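Local coordinates for protein oxidase/hydroxylase (Streptomyces hygroscopicus subsp. hygroscopicus, PDB 4XCB) that probably acts as a 2-oxoglutarate-dependent dioxygenase, and holds nickel, 2-oxoglutarate and hygromycin B in a double-stranded beta-helix fold, at residues R73-V78 with F225-T230; V139-Y144 with G198-L203. One frame throughout, in Å; residues are numbered along the deposited sequence.

Contact 1: residues R73-V78 with F225-T230; sequences RLLAPV and FGYGPT
Three aliphatic side chains of one helical face, Leu74, Leu75 and Val78, meet the phenol of Tyr227, each crossing it at about a right angle. This is a compact example of how a helix covers the outer face of the larger sheet in a double-stranded beta-helix: within helix 72-82 and strand 220-229, the axes of 73-78 and 225-229 cross at -41° and come within 10.4 Å. Val78 turns both methyls to the tyrosine. With CG1 anti to the backbone N (chi1 166°), that methyl lies 3.7 Å from Tyr227 CB, while CG2 sits 3.7 Å from Tyr227 CD1. Farther along the ring Leu75 takes over, its CD2 reaching to 3.5 Å from Tyr227 CE2. Leu74, one turn before Val78, serves two aromatic residues with a single methyl: CD1 lies 3.8 Å from Tyr227 OH and 3.9 Å from Phe225 CD2. The hydroxyl has its polar partner elsewhere, in a hydrogen bond to the carbonyl O of Ala69. Leu245 of the second subunit also packs on Leu75 and Tyr227. Replacing the tyrosine with an alanine would probably open a gap beneath Leu75 and Val78 and leave the Ala69 carbonyl without this hydroxyl. Since no hydrogen bond joins the helix to the strand directly, their hold rests on apolar packing of methyls against the rings, and the one polar side-chain atom taking part, Tyr227 OH, is satisfied from helix 63-69.

Contact 2: residues V139-Y144 with G198-L203; sequences VKALVY and GDVLLL. With AKG (2-oxoglutaric acid), chain F; HY0 (hygromycin b variant), chain G.
Lys140, paired through its backbone with Leu203, sends NZ into the active site, where it donates a 2.9 Å hydrogen bond to O32 of hygromycin B and shares another with Tyr92 OH. The extended side chain also brings NZ within 3.1 Å of O1 of 2-oxoglutarate, and NZ makes a long, weak ion pair with Glu205 OE2. The strands beneath, 139-144 and 200-204, are antiparallel neighbours in the larger sheet of the double-stranded beta-helix. Hydrogen-bonded pairs Lys140–Leu203 and Leu142–Leu201 each exchange two bonds; that from Leu142 N to Leu201 O is 2.8 Å long and nearly straight, at 174°. Past them Gly198 N reaches back to Tyr144 O over 2.8 Å, closing the end of the pairing with the positive phi (101°) of a glycine. The two faces differ sharply. Ala141, Val143, Val200 and Leu202 make an apolar surface, on which Ala141 CB touches Val200 CG1 at 4.2 Å. The face of Lys140, Leu142, Leu201 and Leu203 looks inward, and there Leu142 CD1 lies 3.9 Å from C4 of 2-oxoglutarate, which Arg220 also hydrogen-bonds. Tyr144 runs alongside Leu201, pointing the same way, its CE1 edge 3.8 Å from Leu201 CB. O3 of 2-oxoglutarate lies at the ring's edge, in its plane and on the CE2 side, and accepts a 2.6 Å hydrogen bond from Tyr144 OH.

Overall arrangement
Both contacts are buried, and they illustrate how one sheet can serve two purposes. Strands 220-229 and 139-144 are neighbours in it, and a probable hydrogen bond of 2.8 Å from Tyr227 N to Val139 O joins the two contacts, whose centres are about 10 Å apart. Contact 2 lies deeper and is held by backbone hydrogen bonds, with one face turned to the ligands. Contact 1 covers the other face with a helix, entirely by apolar packing, and borders the second subunit. The same helix also meets the apolar face of contact 2, where Val78 packs on Leu202. Along the chain, contact 2 is nested within the loop that contact 1 closes.

Contact 1: residues R73-V78 with F225-T230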
ATOM      1  N   ARG A  73      19.723  24.711  -0.422  1.00 15.33           N
ATOM      2  CA  ARG A  73      19.748  24.147   0.924  1.00 14.18           C
ATOM      3  C   ARG A  73      18.342  23.718   1.313  1.00 14.88           C
ATOM      4  O   ARG A  73      18.171  22.874   2.187  1.00 17.22           O
ATOM      5  CB  ARG A  73      20.315  25.150   1.931  1.00 14.62           C
ATOM      6  CG  ARG A  73      21.832  25.220   1.909  1.00 17.85           C
ATOM      7  CD  ARG A  73      22.354  26.360   2.763  1.00 16.20           C
ATOM      8  NE  ARG A  73      21.980  27.672   2.237  1.00 17.47           N
ATOM      9  CZ  ARG A  73      22.306  28.821   2.817  1.00 17.67           C
ATOM     10  NH1 ARG A  73      23.006  28.816   3.940  1.00 18.92           N
ATOM     11  NH2 ARG A  73      21.943  29.978   2.267  1.00 15.92           N
ATOM     12  N   LEU A  74      17.339  24.324   0.680  1.00 12.05           N
ATOM     13  CA  LEU A  74      15.961  23.868   0.836  1.00 12.87           C
ATOM     14  C   LEU A  74      15.577  22.888  -0.253  1.00 12.97           C
ATOM     15  O   LEU A  74      14.956  21.864   0.018  1.00 13.73           O
ATOM     16  CB  LEU A  74      14.990  25.047   0.804  1.00 14.52           C
ATOM     17  CG  LEU A  74      15.171  26.147   1.850  1.00 12.32           C
ATOM     18  CD1 LEU A  74      13.950  27.054   1.868  1.00 13.61           C
ATOM     19  CD2 LEU A  74      15.393  25.537   3.223  1.00 13.83           C
ATOM     20  N   LEU A  75      15.917  23.214  -1.498  1.00 14.07           N
ATOM     21  CA  LEU A  75      15.452  22.407  -2.609  1.00 13.29           C
ATOM     22  C   LEU A  75      16.050  21.013  -2.622  1.00 12.10           C
ATOM     23  O   LEU A  75      15.365  20.056  -2.965  1.00 14.34           O
ATOM     24  CB  LEU A  75      15.745  23.092  -3.944  1.00 14.69           C
ATOM     25  CG  LEU A  75      15.008  24.398  -4.229  1.00 16.19           C
ATOM     26  CD1 LEU A  75      15.197  24.731  -5.690  1.00 14.87           C
ATOM     27  CD2 LEU A  75      13.531  24.275  -3.889  1.00 14.79           C
ATOM     28  N   ALA A  76      17.314  20.877  -2.242  1.00 11.77           N
ATOM     29  CA  ALA A  76      17.928  19.559  -2.347  1.00 12.44           C
ATOM     30  C   ALA A  76      17.249  18.545  -1.395  1.00 12.19           C
ATOM     31  O   ALA A  76      16.867  17.468  -1.840  1.00 15.10           O
ATOM     32  CB  ALA A  76      19.434  19.644  -2.102  1.00 15.92           C
ATOM     33  N   PRO A  77      17.043  18.892  -0.108  1.00 10.81           N
ATOM     34  CA  PRO A  77      16.299  17.903   0.691  1.00 10.39           C
ATOM     35  C   PRO A  77      14.830  17.722   0.282  1.00 11.14           C
ATOM     36  O   PRO A  77      14.325  16.602   0.360  1.00 10.13           O
ATOM     37  CB  PRO A  77      16.401  18.448   2.120  1.00 17.44           C
ATOM     38  CG  PRO A  77      16.741  19.878   1.978  1.00 16.13           C
ATOM     39  CD  PRO A  77      17.573  19.984   0.732  1.00 12.79           C
ATOM     40  N   VAL A  78      14.156  18.789  -0.147  1.00 11.22           N
ATOM     41  CA  VAL A  78      12.780  18.662  -0.667  1.00 10.20           C
ATOM     42  C   VAL A  78      12.693  17.670  -1.829  1.00 12.61           C
ATOM     43  O   VAL A  78      11.812  16.798  -1.854  1.00 12.30           O
ATOM     44  CB  VAL A  78      12.227  20.042  -1.114  1.00 10.42           C
ATOM     45  CG1 VAL A  78      10.952  19.895  -1.966  1.00 10.77           C
ATOM     46  CG2 VAL A  78      11.946  20.915   0.115  1.00 13.68           C
ATOM     47  N   PHE A 225       7.983  27.394   3.439  1.00 12.16           N
ATOM     48  CA  PHE A 225       7.886  27.273   1.986  1.00  9.79           C
ATOM     49  C   PHE A 225       7.331  25.912   1.638  1.00 11.26           C
ATOM     50  O   PHE A 225       7.826  24.900   2.135  1.00 13.19           O
ATOM     51  CB  PHE A 225       9.252  27.504   1.339  1.00 12.31           C
ATOM     52  CG  PHE A 225       9.822  28.864   1.621  1.00 12.46           C
ATOM     53  CD1 PHE A 225       9.470  29.946   0.836  1.00 12.01           C
ATOM     54  CD2 PHE A 225      10.695  29.061   2.670  1.00 14.27           C
ATOM     55  CE1 PHE A 225       9.984  31.209   1.098  1.00 13.02           C
ATOM     56  CE2 PHE A 225      11.212  30.324   2.950  1.00 14.78           C
ATOM     57  CZ  PHE A 225      10.851  31.401   2.154  1.00 17.36           C
ATOM     58  N   GLY A 226       6.304  25.893   0.787  1.00 10.63           N
ATOM     59  CA  GLY A 226       5.568  24.676   0.499  1.00 11.04           C
ATOM     60  C   GLY A 226       5.842  24.272  -0.927  1.00 12.15           C
ATOM     61  O   GLY A 226       5.815  25.111  -1.825  1.00 12.40           O
ATOM     62  N   TYR A 227       6.134  22.990  -1.118  1.00  9.88           N
ATOM     63  CA  TYR A 227       6.513  22.463  -2.420  1.00 10.95           C
ATOM     64  C   TYR A 227       5.696  21.247  -2.761  1.00 11.89           C
ATOM     65  O   TYR A 227       5.329  20.464  -1.881  1.00 10.71           O
ATOM     66  CB  TYR A 227       7.998  22.086  -2.463  1.00 11.06           C
ATOM     67  CG  TYR A 227       8.955  23.185  -2.075  1.00 12.84           C
ATOM     68  CD1 TYR A 227       9.335  23.354  -0.752  1.00 11.02           C
ATOM     69  CD2 TYR A 227       9.474  24.058  -3.028  1.00 13.04           C
ATOM     70  CE1 TYR A 227      10.216  24.354  -0.384  1.00 13.44           C
ATOM     71  CE2 TYR A 227      10.360  25.058  -2.670  1.00 13.94           C
ATOM     72  CZ  TYR A 227      10.719  25.208  -1.351  1.00 13.60           C
ATOM     73  OH  TYR A 227      11.601  26.203  -0.977  1.00 14.93           O
ATOM     74  N   GLY A 228       5.448  21.047  -4.048  1.00 12.01           N
ATOM     75  CA  GLY A 228       4.862  19.806  -4.505  1.00 12.04           C
ATOM     76  C   GLY A 228       5.079  19.665  -5.992  1.00 10.95           C
ATOM     77  O   GLY A 228       5.869  20.414  -6.583  1.00 10.97           O
ATOM     78  N   PRO A 229       4.361  18.730  -6.614  1.00  9.51           N
ATOM     79  CA  PRO A 229       4.556  18.470  -8.040  1.00  7.17           C
ATOM     80  C   PRO A 229       4.072  19.601  -8.927  1.00 10.55           C
ATOM     81  O   PRO A 229       3.254  20.400  -8.512  1.00  8.31           O
ATOM     82  CB  PRO A 229       3.729  17.202  -8.281  1.00  9.86           C
ATOM     83  CG  PRO A 229       3.526  16.616  -6.925  1.00 11.79           C
ATOM     84  CD  PRO A 229       3.422  17.769  -6.006  1.00 10.32           C
ATOM     85  N   THR A 230       4.584  19.653 -10.147  1.00  9.23           N
ATOM     86  CA  THR A 230       4.214  20.717 -11.068  1.00  8.93           C
ATOM     87  C   THR A 230       2.734  20.755 -11.407  1.00  9.20           C
ATOM     88  O   THR A 230       2.247  21.790 -11.865  1.00 12.00           O
ATOM     89  CB  THR A 230       4.997  20.609 -12.388  1.00  8.86           C
ATOM     90  OG1 THR A 230       4.815  19.303 -12.961  1.00 12.20           O
ATOM     91  CG2 THR A 230       6.464  20.848 -12.136  1.00 11.86           C
TER

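Contact 2: residues V139-Y144 with G198-L203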
ATOM      1  N   VAL A 139       5.162  18.966   0.782  1.00  9.29           N
ATOM      2  CA  VAL A 139       6.096  19.122   1.886  1.00  9.56           C
ATOM      3  C   VAL A 139       6.416  20.599   2.110  1.00 10.69           C
ATOM      4  O   VAL A 139       6.305  21.448   1.192  1.00 12.27           O
ATOM      5  CB  VAL A 139       7.394  18.326   1.652  1.00 15.23           C
ATOM      6  CG1 VAL A 139       7.074  16.828   1.445  1.00 12.48           C
ATOM      7  CG2 VAL A 139       8.132  18.870   0.467  1.00 15.22           C
ATOM      8  N   LYS A 140       6.786  20.913   3.344  1.00 10.28           N
ATOM      9  CA  LYS A 140       7.157  22.254   3.727  1.00 11.65           C
ATOM     10  C   LYS A 140       8.556  22.290   4.269  1.00 14.08           C
ATOM     11  O   LYS A 140       8.980  21.379   4.981  1.00 13.34           O
ATOM     12  CB  LYS A 140       6.206  22.808   4.779  1.00 14.92           C
ATOM     13  CG  LYS A 140       4.909  23.301   4.247  1.00 17.96           C
ATOM     14  CD  LYS A 140       4.179  24.060   5.332  1.00 20.85           C
ATOM     15  CE  LYS A 140       2.785  24.408   4.878  1.00 17.67           C
ATOM     16  NZ  LYS A 140       1.935  24.801   6.044  1.00 15.24           N
ATOM     17  N   ALA A 141       9.270  23.357   3.948  1.00 13.40           N
ATOM     18  CA  ALA A 141      10.495  23.679   4.654  1.00 12.46           C
ATOM     19  C   ALA A 141      10.198  24.844   5.575  1.00 13.17           C
ATOM     20  O   ALA A 141       9.897  25.947   5.124  1.00 14.31           O
ATOM     21  CB  ALA A 141      11.620  24.021   3.684  1.00 16.26           C
ATOM     22  N   LEU A 142      10.253  24.590   6.874  1.00 12.50           N
ATOM     23  CA  LEU A 142      10.112  25.638   7.863  1.00 11.91           C
ATOM     24  C   LEU A 142      11.496  26.128   8.263  1.00 14.56           C
ATOM     25  O   LEU A 142      12.298  25.373   8.814  1.00 15.84           O
ATOM     26  CB  LEU A 142       9.357  25.136   9.103  1.00 12.90           C
ATOM     27  CG  LEU A 142       8.026  24.415   8.917  1.00 14.37           C
ATOM     28  CD1 LEU A 142       7.510  23.911  10.244  1.00 16.63           C
ATOM     29  CD2 LEU A 142       7.003  25.327   8.321  1.00 18.52           C
ATOM     30  N   VAL A 143      11.766  27.394   7.973  1.00 15.08           N
ATOM     31  CA  VAL A 143      13.004  28.033   8.367  1.00 13.83           C
ATOM     32  C   VAL A 143      12.760  28.862   9.628  1.00 13.54           C
ATOM     33  O   VAL A 143      12.136  29.934   9.591  1.00 14.36           O
ATOM     34  CB  VAL A 143      13.558  28.938   7.242  1.00 12.85           C
ATOM     35  CG1 VAL A 143      14.900  29.532   7.685  1.00 12.77           C
ATOM     36  CG2 VAL A 143      13.675  28.161   5.925  1.00 15.28           C
ATOM     37  N   TYR A 144      13.246  28.369  10.759  1.00 13.63           N
ATOM     38  CA  TYR A 144      13.016  29.079  12.006  1.00 14.78           C
ATOM     39  C   TYR A 144      14.004  30.216  12.170  1.00 13.30           C
ATOM     40  O   TYR A 144      15.194  30.070  11.880  1.00 14.71           O
ATOM     41  CB  TYR A 144      13.096  28.121  13.194  1.00 12.31           C
ATOM     42  CG  TYR A 144      11.905  27.202  13.286  1.00 16.05           C
ATOM     43  CD1 TYR A 144      11.936  25.937  12.704  1.00 14.71           C
ATOM     44  CD2 TYR A 144      10.734  27.613  13.922  1.00 17.47           C
ATOM     45  CE1 TYR A 144      10.838  25.094  12.775  1.00 16.13           C
ATOM     46  CE2 TYR A 144       9.623  26.771  13.991  1.00 17.99           C
ATOM     47  CZ  TYR A 144       9.686  25.518  13.418  1.00 18.85           C
ATOM     48  OH  TYR A 144       8.590  24.679  13.496  1.00 17.17           O
ATOM     49  N   GLY A 198      17.870  29.344  12.502  1.00 18.10           N
ATOM     50  CA  GLY A 198      18.700  28.867  11.407  1.00 18.01           C
ATOM     51  C   GLY A 198      18.507  27.401  11.060  1.00 16.27           C
ATOM     52  O   GLY A 198      19.005  26.920  10.031  1.00 15.47           O
ATOM     53  N   ASP A 199      17.794  26.682  11.921  1.00 15.35           N
ATOM     54  CA  ASP A 199      17.411  25.303  11.637  1.00 15.24           C
ATOM     55  C   ASP A 199      16.297  25.247  10.601  1.00 16.63           C
ATOM     56  O   ASP A 199      15.482  26.165  10.503  1.00 15.05           O
ATOM     57  CB  ASP A 199      16.913  24.585  12.894  1.00 14.27           C
ATOM     58  CG  ASP A 199      17.989  24.369  13.941  1.00 19.45           C
ATOM     59  OD1 ASP A 199      19.193  24.566  13.654  1.00 20.26           O
ATOM     60  OD2 ASP A 199      17.609  23.958  15.066  1.00 21.70           O
ATOM     61  N   VAL A 200      16.244  24.142   9.867  1.00 12.93           N
ATOM     62  CA  VAL A 200      15.152  23.867   8.934  1.00 12.16           C
ATOM     63  C   VAL A 200      14.381  22.638   9.428  1.00 12.69           C
ATOM     64  O   VAL A 200      14.987  21.614   9.720  1.00 15.48           O
ATOM     65  CB  VAL A 200      15.680  23.606   7.523  1.00 14.46           C
ATOM     66  CG1 VAL A 200      14.559  23.143   6.606  1.00 13.31           C
ATOM     67  CG2 VAL A 200      16.336  24.874   6.954  1.00 14.51           C
ATOM     68  N   LEU A 201      13.058  22.747   9.520  1.00 11.36           N
ATOM     69  CA  LEU A 201      12.224  21.570   9.736  1.00 13.96           C
ATOM     70  C   LEU A 201      11.560  21.232   8.391  1.00 10.76           C
ATOM     71  O   LEU A 201      10.753  22.006   7.864  1.00 13.57           O
ATOM     72  CB  LEU A 201      11.197  21.812  10.860  1.00 14.27           C
ATOM     73  CG  LEU A 201      10.479  20.623  11.522  1.00 13.75           C
ATOM     74  CD1 LEU A 201       9.842  21.069  12.829  1.00 14.44           C
ATOM     75  CD2 LEU A 201       9.398  20.023  10.594  1.00 14.01           C
ATOM     76  N   LEU A 202      11.948  20.084   7.840  1.00 12.13           N
ATOM     77  CA  LEU A 202      11.376  19.542   6.609  1.00 11.04           C
ATOM     78  C   LEU A 202      10.177  18.691   7.016  1.00 10.73           C
ATOM     79  O   LEU A 202      10.333  17.765   7.802  1.00 12.28           O
ATOM     80  CB  LEU A 202      12.410  18.700   5.869  1.00 12.96           C
ATOM     81  CG  LEU A 202      12.091  18.140   4.483  1.00 11.08           C
ATOM     82  CD1 LEU A 202      12.127  19.259   3.464  1.00 16.60           C
ATOM     83  CD2 LEU A 202      13.092  17.069   4.098  1.00 20.61           C
ATOM     84  N   LEU A 203       8.999  18.983   6.463  1.00 11.26           N
ATOM     85  CA  LEU A 203       7.753  18.440   7.007  1.00 11.00           C
ATOM     86  C   LEU A 203       6.869  17.799   5.937  1.00 10.98           C
ATOM     87  O   LEU A 203       6.510  18.437   4.957  1.00 12.09           O
ATOM     88  CB  LEU A 203       6.979  19.557   7.705  1.00 12.57           C
ATOM     89  CG  LEU A 203       5.594  19.260   8.272  1.00 14.33           C
ATOM     90  CD1 LEU A 203       5.702  18.197   9.357  1.00 11.37           C
ATOM     91  CD2 LEU A 203       4.997  20.537   8.844  1.00 17.31           C
TER
HETATM   92  C1  AKG F 302       2.019  25.757   9.684  1.00 19.85           C
HETATM   93  O1  AKG F 302       1.184  25.043   9.043  1.00 19.42           O
HETATM   94  O2  AKG F 302       2.223  26.965   9.356  1.00 19.76           O
HETATM   95  C2  AKG F 302       2.775  25.161  10.840  1.00 19.31           C
HETATM   96  O5  AKG F 302       2.636  23.969  11.045  1.00 17.46           O
HETATM   97  C3  AKG F 302       3.637  26.048  11.724  1.00 17.11           C
HETATM   98  C4  AKG F 302       4.702  25.296  12.486  1.00 18.53           C
HETATM   99  C5  AKG F 302       5.318  26.201  13.541  1.00 17.82           C
HETATM  100  O3  AKG F 302       6.323  25.808  14.197  1.00 19.47           O
HETATM  101  O4  AKG F 302       4.818  27.340  13.751  1.00 19.23           O
HETATM  102  C1  HY0 G 303      -8.566  25.035   7.343  1.00 19.29           C
HETATM  103  C2  HY0 G 303     -10.016  25.088   7.766  1.00 21.21           C
HETATM  104  C3  HY0 G 303     -10.557  26.497   7.570  1.00 21.90           C
HETATM  105  C4  HY0 G 303      -9.737  27.497   8.385  1.00 24.65           C
HETATM  106  C5  HY0 G 303      -8.244  27.392   8.064  1.00 22.12           C
HETATM  107  C6  HY0 G 303      -7.731  25.988   8.164  1.00 19.44           C
HETATM  108  N7  HY0 G 303     -10.748  24.181   6.966  1.00 19.55           N
HETATM  109  O8  HY0 G 303      -8.100  23.725   7.575  1.00 19.05           O
HETATM  110  N9  HY0 G 303     -10.193  28.811   8.084  1.00 27.73           N
HETATM  111  C10 HY0 G 303     -11.408  29.070   8.850  1.00 29.89           C
HETATM  112  O11 HY0 G 303      -7.540  28.184   8.996  1.00 19.22           O
HETATM  113  C12 HY0 G 303      -4.151  25.028   7.771  1.00 16.20           C
HETATM  114  C13 HY0 G 303      -5.451  25.292   8.481  1.00 17.41           C
HETATM  115  O14 HY0 G 303      -5.309  26.038   9.664  1.00 17.64           O
HETATM  116  C15 HY0 G 303      -4.474  25.371  10.569  1.00 16.56           C
HETATM  117  C16 HY0 G 303      -3.075  25.517  10.059  1.00 15.64           C
HETATM  118  C17 HY0 G 303      -3.010  24.779   8.660  1.00 14.52           C
HETATM  119  O18 HY0 G 303      -6.372  25.980   7.639  1.00 16.53           O
HETATM  120  C19 HY0 G 303      -4.616  26.024  11.942  1.00 17.62           C
HETATM  121  O20 HY0 G 303      -5.904  25.690  12.466  1.00 20.18           O
HETATM  122  O21 HY0 G 303      -2.748  26.846   9.902  1.00 15.57           O
HETATM  123  O22 HY0 G 303      -1.868  25.175   8.023  1.00 17.34           O
HETATM  124  C23 HY0 G 303      -2.276  25.663   6.730  1.00 14.62           C
HETATM  125  C24 HY0 G 303      -1.379  26.786   6.329  1.00 16.71           C
HETATM  126  C25 HY0 G 303      -1.560  27.102   4.852  1.00 16.13           C
HETATM  127  C26 HY0 G 303      -1.402  25.857   4.002  1.00 14.77           C
HETATM  128  C27 HY0 G 303      -2.389  24.843   4.471  1.00 12.89           C
HETATM  129  O28 HY0 G 303      -2.143  24.585   5.834  1.00 13.64           O
HETATM  130  O29 HY0 G 303      -3.701  26.090   6.838  1.00 15.82           O
HETATM  131  O30 HY0 G 303      -1.686  27.983   7.052  1.00 19.62           O
HETATM  132  O31 HY0 G 303      -0.639  28.107   4.493  1.00 16.64           O
HETATM  133  O32 HY0 G 303      -0.078  25.323   4.086  1.00 15.96           O
HETATM  134  C33 HY0 G 303      -2.230  23.525   3.691  1.00 13.90           C
HETATM  135  C34 HY0 G 303      -3.502  22.724   3.787  1.00 14.76           C
HETATM  136  O35 HY0 G 303      -4.518  23.261   2.965  1.00 16.38           O
HETATM  137  N36 HY0 G 303      -1.197  22.768   4.294  1.00 15.23           N